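Long-range contacts in chitin oligosaccahride binding protein NagB1 (Paenibacillus sp. FPU-7, PDB 7EHP), which binds chitin oligosaccharides such as N,N'-diacetylchitobiose, probably as the extracellular solute-binding component of an uptake system: residues F123-I128 and T256-D261; D135-W140 and G263-P268. One frame throughout, in Å; residues are numbered along the deposited sequence. Where two conformers were deposited one is given.

Interaction 1: residues F123-I128 and T256-D261; sequences FYNKQI and TKIAED
Asn125 carries its CG trans to its own backbone N (chi1 -178°), which lays the side-chain amide against Ile258, while Asp261 holds its CG between backbone N and carbonyl carbon (chi1 46°) and so sets its carboxylate beside that same amide. The site is a strand-to-helix junction in a solute-binding protein of the periplasmic-binding-protein clan: strand 109-125 ends, helix 126-132 starts, and the loop leading into strand 262-265 passes alongside. Asn125 is the N-cap of the helix. Its OD1 accepts Ile128 N at 3.0 Å, with the donor well above the carbonyl plane, and takes a weaker bond from Gln127 N. These two bonds restrict rotation of the amide and leave ND2 facing the branches of Ile258, where ND2 lies 3.3 Å from CD1 and 3.4 Å from CG2. On the other branch, Asn125 OD1 and Asp261 OD1 are 3.7 Å apart; with the amide and carboxylate planes only 19° from parallel, the groups run side by side without bonding. The single hydrogen bond between the segments is from backbone to backbone, Lys126 N to Asp261 O at 2.6 Å. Lys126 then bends at its outer torsions, its CB, CG and CD lying along that carbonyl oxygen, and its NZ reaches Tyr124 OH and a salt bridge with Glu340. The carboxylate may be eased by the helix N-terminus, although Asp261 OD1 also lies 2.8 Å from Ile258 O, another acceptor. Asp261 OD2 rests 3.6 Å from the Gln127 CB methylene in van der Waals contact, with no hydrogen bond between the two side chains.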
loop_
_atom_site.group_PDB
_atom_site.type_symbol
_atom_site.label_atom_id
_atom_site.label_comp_id
_atom_site.label_asym_id
_atom_site.label_seq_id
_atom_site.Cartn_x
_atom_site.Cartn_y
_atom_site.Cartn_z
ATOM N N PHE A 123 4.061 11.935 -5.339
ATOM C CA PHE A 123 3.570 12.444 -6.606
ATOM C C PHE A 123 3.718 13.958 -6.632
ATOM O O PHE A 123 3.520 14.634 -5.616
ATOM C CB PHE A 123 2.103 12.057 -6.810
ATOM C CG PHE A 123 1.884 10.567 -7.027
ATOM C CD1 PHE A 123 1.894 9.692 -5.951
ATOM C CD2 PHE A 123 1.659 10.055 -8.297
ATOM C CE1 PHE A 123 1.702 8.338 -6.123
ATOM C CE2 PHE A 123 1.456 8.687 -8.481
ATOM C CZ PHE A 123 1.471 7.840 -7.379
ATOM N N TYR A 124 4.040 14.519 -7.796
ATOM C CA TYR A 124 4.114 15.973 -7.835
ATOM C C TYR A 124 3.621 16.500 -9.175
ATOM O O TYR A 124 3.532 15.774 -10.170
ATOM C CB TYR A 124 5.536 16.469 -7.521
ATOM C CG TYR A 124 6.544 16.297 -8.639
ATOM C CD1 TYR A 124 7.018 15.019 -9.004
ATOM C CD2 TYR A 124 7.051 17.411 -9.307
ATOM C CE1 TYR A 124 7.944 14.872 -10.020
ATOM C CE2 TYR A 124 7.980 17.275 -10.320
ATOM C CZ TYR A 124 8.422 16.013 -10.672
ATOM O OH TYR A 124 9.351 15.906 -11.676
ATOM N N ASN A 125 3.274 17.782 -9.174
ATOM C CA ASN A 125 2.771 18.460 -10.359
ATOM C C ASN A 125 3.927 19.245 -10.981
ATOM O O ASN A 125 4.376 20.255 -10.426
ATOM C CB ASN A 125 1.593 19.358 -9.988
ATOM C CG ASN A 125 0.994 20.067 -11.185
ATOM O OD1 ASN A 125 1.695 20.377 -12.144
ATOM N ND2 ASN A 125 -0.322 20.323 -11.135
ATOM N N LYS A 126 4.391 18.779 -12.145
ATOM C CA LYS A 126 5.516 19.412 -12.832
ATOM C C LYS A 126 5.205 20.852 -13.220
ATOM O O LYS A 126 6.115 21.692 -13.268
ATOM C CB LYS A 126 5.880 18.601 -14.081
ATOM C CG LYS A 126 6.606 17.270 -13.837
ATOM C CD LYS A 126 6.470 16.373 -15.077
ATOM C CE LYS A 126 7.669 15.473 -15.279
ATOM N NZ LYS A 126 8.042 14.765 -14.041
ATOM N N GLN A 127 3.936 21.166 -13.502
ATOM C CA GLN A 127 3.597 22.534 -13.887
ATOM C C GLN A 127 3.533 23.473 -12.681
ATOM O O GLN A 127 3.878 24.659 -12.809
ATOM C CB GLN A 127 2.279 22.555 -14.668
ATOM C CG GLN A 127 1.613 23.932 -14.783
ATOM C CD GLN A 127 2.398 24.934 -15.636
ATOM O OE1 GLN A 127 3.044 24.572 -16.627
ATOM N NE2 GLN A 127 2.346 26.206 -15.242
ATOM N N ILE A 128 3.121 22.978 -11.508
ATOM C CA ILE A 128 3.185 23.817 -10.314
ATOM C C ILE A 128 4.637 24.068 -9.924
ATOM O O ILE A 128 5.008 25.194 -9.558
ATOM C CB ILE A 128 2.379 23.201 -9.157
ATOM C CG1 ILE A 128 0.880 23.242 -9.456
ATOM C CG2 ILE A 128 2.592 23.988 -7.871
ATOM C CD1 ILE A 128 0.047 22.485 -8.426
ATOM N N THR A 256 -8.889 14.859 -14.836
ATOM C CA THR A 256 -7.541 15.251 -14.466
ATOM C C THR A 256 -7.123 16.445 -15.314
ATOM O O THR A 256 -6.940 16.321 -16.532
ATOM C CB THR A 256 -6.591 14.072 -14.661
ATOM O OG1 THR A 256 -7.057 12.957 -13.882
ATOM C CG2 THR A 256 -5.157 14.462 -14.253
ATOM N N LYS A 257 -6.986 17.601 -14.663
ATOM C CA LYS A 257 -6.426 18.773 -15.325
ATOM C C LYS A 257 -5.024 18.493 -15.840
ATOM O O LYS A 257 -4.676 18.852 -16.972
ATOM C CB LYS A 257 -6.380 19.940 -14.341
ATOM C CG LYS A 257 -7.727 20.323 -13.769
ATOM C CD LYS A 257 -7.583 21.385 -12.697
ATOM C CE LYS A 257 -8.950 21.823 -12.178
ATOM N NZ LYS A 257 -9.685 20.700 -11.535
ATOM N N ILE A 258 -4.222 17.810 -15.025
ATOM C CA ILE A 258 -2.770 17.910 -15.037
ATOM C C ILE A 258 -2.126 16.569 -15.383
ATOM O O ILE A 258 -1.090 16.206 -14.815
ATOM C CB ILE A 258 -2.302 18.419 -13.662
ATOM C CG1 ILE A 258 -2.756 17.435 -12.575
ATOM C CG2 ILE A 258 -2.864 19.818 -13.376
ATOM C CD1 ILE A 258 -1.965 17.502 -11.297
ATOM N N ALA A 259 -2.705 15.843 -16.343
ATOM C CA ALA A 259 -2.338 14.440 -16.548
ATOM C C ALA A 259 -0.868 14.269 -16.950
ATOM O O ALA A 259 -0.139 13.471 -16.349
ATOM C CB ALA A 259 -3.264 13.817 -17.592
ATOM N N GLU A 260 -0.413 14.989 -17.977
ATOM C CA GLU A 260 0.945 14.748 -18.458
ATOM C C GLU A 260 2.011 15.384 -17.574
ATOM O O GLU A 260 3.153 14.908 -17.540
ATOM C CB GLU A 260 1.105 15.249 -19.897
ATOM C CG GLU A 260 2.301 14.662 -20.664
ATOM C CD GLU A 260 2.324 13.128 -20.746
ATOM O OE1 GLU A 260 3.376 12.586 -21.162
ATOM O OE2 GLU A 260 1.302 12.465 -20.431
ATOM N N ASP A 261 1.690 16.454 -16.861
ATOM C CA ASP A 261 2.693 17.044 -15.988
ATOM C C ASP A 261 2.636 16.480 -14.566
ATOM O O ASP A 261 3.048 17.160 -13.611
ATOM C CB ASP A 261 2.585 18.574 -16.030
ATOM C CG ASP A 261 1.162 19.070 -15.900
ATOM O OD1 ASP A 261 0.427 18.526 -15.061
ATOM O OD2 ASP A 261 0.767 19.975 -16.670
#

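Interaction 2: residues D135-W140 and G263-P268; sequences DVPRRW and GFFSFP
This is an apolar packing contact without cross-segment hydrogen bonds, formed where the loop between helices 126-132 and 140-152 lies along the end of strand 262-265 and the turn beyond it. The evidence starts with the ring of Phe265, which has two neighbours on one side. Val136 CG1 sits over the face, 3.9 Å from the ring centroid and 27° off its normal. Pro137 CD, placed obliquely and off-centre, is 4.1 Å from the centroid, so both are CH-pi contacts. With chi1 at 56°, Phe265 tucks its ring over its own backbone and turns it to the loop. An alanine here would remove that ring, and Val136 and Pro137 would probably lose the surface they rest on, leaving a gap between loop and strand. Farther along, Pro268 takes over: its CG is 3.4 Å from Pro137 O, and its CB is 3.5 Å from the carbonyl carbon C of Arg139. A CA-H...O contact from Pro268 CA to Arg138 O, 3.6 Å long, supplies a weak polar element. Trp140 CZ3 meets Phe267 CZ at 4.1 Å, near the plane of the Phe267 ring. Around this seam, Leu143 of helix 140-152 touches both Phe267 and Pro268, Arg178 of helix 165-180 bonds the carbonyl oxygens of the same two residues, and Val122 of strand 109-125 packs on Phe265 and Phe267.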
loop_
_atom_site.group_PDB
_atom_site.type_symbol
_atom_site.label_atom_id
_atom_site.label_comp_id
_atom_site.label_asym_id
_atom_site.label_seq_id
_atom_site.Cartn_x
_atom_site.Cartn_y
_atom_site.Cartn_z
ATOM N N ASP A 135 13.090 22.952 -8.360
ATOM C CA ASP A 135 13.437 21.624 -8.834
ATOM C C ASP A 135 12.857 20.574 -7.897
ATOM O O ASP A 135 12.294 20.884 -6.844
ATOM C CB ASP A 135 14.955 21.431 -8.909
ATOM C CG ASP A 135 15.645 22.455 -9.775
ATOM O OD1 ASP A 135 14.995 23.034 -10.671
ATOM O OD2 ASP A 135 16.859 22.663 -9.559
ATOM N N VAL A 136 13.037 19.309 -8.273
ATOM C CA VAL A 136 12.639 18.202 -7.398
ATOM C C VAL A 136 13.479 18.245 -6.130
ATOM O O VAL A 136 14.721 18.329 -6.217
ATOM C CB VAL A 136 12.797 16.854 -8.130
ATOM C CG1 VAL A 136 12.788 15.681 -7.149
ATOM C CG2 VAL A 136 11.686 16.706 -9.156
ATOM N N PRO A 137 12.878 18.191 -4.936
ATOM C CA PRO A 137 13.665 18.318 -3.701
ATOM C C PRO A 137 14.301 16.986 -3.349
ATOM O O PRO A 137 13.621 15.962 -3.244
ATOM C CB PRO A 137 12.617 18.734 -2.660
ATOM C CG PRO A 137 11.366 17.982 -3.145
ATOM C CD PRO A 137 11.425 18.151 -4.656
ATOM N N ARG A 138 15.617 16.993 -3.167
ATOM C CA ARG A 138 16.327 15.761 -2.855
ATOM C C ARG A 138 16.697 15.625 -1.388
ATOM O O ARG A 138 17.048 14.526 -0.955
ATOM C CB ARG A 138 17.591 15.627 -3.711
ATOM C CG ARG A 138 17.353 14.812 -4.980
ATOM C CD ARG A 138 16.387 13.621 -4.742
ATOM N NE ARG A 138 17.067 12.355 -4.452
ATOM C CZ ARG A 138 17.443 11.944 -3.241
ATOM N NH1 ARG A 138 17.186 12.677 -2.176
ATOM N NH2 ARG A 138 18.066 10.783 -3.096
ATOM N N ARG A 139 16.600 16.687 -0.598
ATOM C CA ARG A 139 16.889 16.574 0.825
ATOM C C ARG A 139 15.864 17.408 1.580
ATOM O O ARG A 139 15.086 18.145 0.976
ATOM C CB ARG A 139 18.323 17.010 1.134
ATOM C CG ARG A 139 19.367 16.063 0.579
ATOM C CD ARG A 139 20.706 16.255 1.263
ATOM N NE ARG A 139 21.183 17.622 1.091
ATOM C CZ ARG A 139 21.997 18.250 1.933
ATOM N NH1 ARG A 139 22.464 17.643 3.016
ATOM N NH2 ARG A 139 22.349 19.495 1.685
ATOM N N TRP A 140 15.876 17.296 2.917
ATOM C CA TRP A 140 14.843 17.932 3.737
ATOM C C TRP A 140 14.780 19.436 3.505
ATOM O O TRP A 140 13.693 20.002 3.318
ATOM C CB TRP A 140 15.078 17.634 5.222
ATOM C CG TRP A 140 14.008 18.204 6.120
ATOM C CD1 TRP A 140 14.061 19.382 6.825
ATOM C CD2 TRP A 140 12.728 17.631 6.395
ATOM N NE1 TRP A 140 12.894 19.569 7.516
ATOM C CE2 TRP A 140 12.061 18.506 7.276
ATOM C CE3 TRP A 140 12.081 16.458 5.986
ATOM C CZ2 TRP A 140 10.782 18.245 7.759
ATOM C CZ3 TRP A 140 10.810 16.199 6.465
ATOM C CH2 TRP A 140 10.176 17.088 7.350
ATOM N N GLY A 263 4.293 13.872 -12.006
ATOM C CA GLY A 263 5.509 13.104 -11.812
ATOM C C GLY A 263 5.594 12.424 -10.456
ATOM O O GLY A 263 4.631 12.418 -9.687
ATOM N N PHE A 264 6.754 11.870 -10.134
ATOM C CA PHE A 264 6.908 11.077 -8.920
ATOM C C PHE A 264 8.377 11.101 -8.539
ATOM O O PHE A 264 9.235 10.931 -9.410
ATOM C CB PHE A 264 6.426 9.636 -9.151
ATOM C CG PHE A 264 6.596 8.717 -7.964
ATOM C CD1 PHE A 264 7.807 8.094 -7.708
ATOM C CD2 PHE A 264 5.523 8.444 -7.128
ATOM C CE1 PHE A 264 7.954 7.249 -6.618
ATOM C CE2 PHE A 264 5.661 7.615 -6.033
ATOM C CZ PHE A 264 6.874 7.001 -5.780
ATOM N N PHE A 265 8.675 11.306 -7.254
ATOM C CA PHE A 265 10.046 11.156 -6.783
ATOM C C PHE A 265 10.064 10.501 -5.407
ATOM O O PHE A 265 9.108 10.596 -4.637
ATOM C CB PHE A 265 10.806 12.501 -6.761
ATOM C CG PHE A 265 10.136 13.587 -5.958
ATOM C CD1 PHE A 265 10.339 13.690 -4.594
ATOM C CD2 PHE A 265 9.327 14.521 -6.578
ATOM C CE1 PHE A 265 9.723 14.694 -3.852
ATOM C CE2 PHE A 265 8.708 15.526 -5.846
ATOM C CZ PHE A 265 8.911 15.613 -4.482
ATOM N N SER A 266 11.173 9.831 -5.109
ATOM C CA SER A 266 11.379 9.286 -3.774
ATOM C C SER A 266 11.470 10.420 -2.756
ATOM O O SER A 266 11.913 11.531 -3.066
ATOM C CB SER A 266 12.643 8.431 -3.745
ATOM O OG SER A 266 12.911 7.961 -2.437
ATOM N N PHE A 267 11.018 10.139 -1.535
ATOM C CA PHE A 267 10.958 11.166 -0.501
ATOM C C PHE A 267 12.354 11.716 -0.225
ATOM O O PHE A 267 13.314 10.947 -0.161
ATOM C CB PHE A 267 10.367 10.591 0.789
ATOM C CG PHE A 267 10.011 11.627 1.787
ATOM C CD1 PHE A 267 8.802 12.302 1.703
ATOM C CD2 PHE A 267 10.914 11.973 2.790
ATOM C CE1 PHE A 267 8.478 13.292 2.634
ATOM C CE2 PHE A 267 10.613 12.955 3.716
ATOM C CZ PHE A 267 9.399 13.627 3.638
ATOM N N PRO A 268 12.498 13.032 -0.038
ATOM C CA PRO A 268 13.824 13.603 0.232
ATOM C C PRO A 268 14.578 12.899 1.357
ATOM O O PRO A 268 13.988 12.369 2.306
ATOM C CB PRO A 268 13.505 15.057 0.600
ATOM C CG PRO A 268 12.264 15.353 -0.173
ATOM C CD PRO A 268 11.461 14.080 -0.119
#

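How the interactions relate
Interactions 1 and 2 reach the same sheet, where strands 109-125 and 262-265 are antiparallel neighbours; loop 256-261 leads into strand 262-265, and loop 135-140 follows helix 126-132. Tyr124 joins them: its O lies 2.8 Å from Gly263 N, a probable hydrogen bond, and its ring packs against that of Phe265 and reaches Val136. In interaction 1 Asn125 and Ile258 are buried and Gln127 exposed; in interaction 2 Pro137, Phe265, Phe267 and Pro268 are buried, Arg138 and Arg139 exposed. Interaction 1 has one backbone hydrogen bond between its segments, beside a capping amide and a carboxylate that pack without bonding; interaction 2, aliphatic and aromatic, buries 379 against 250 Å². Their centres are about 15 Å apart.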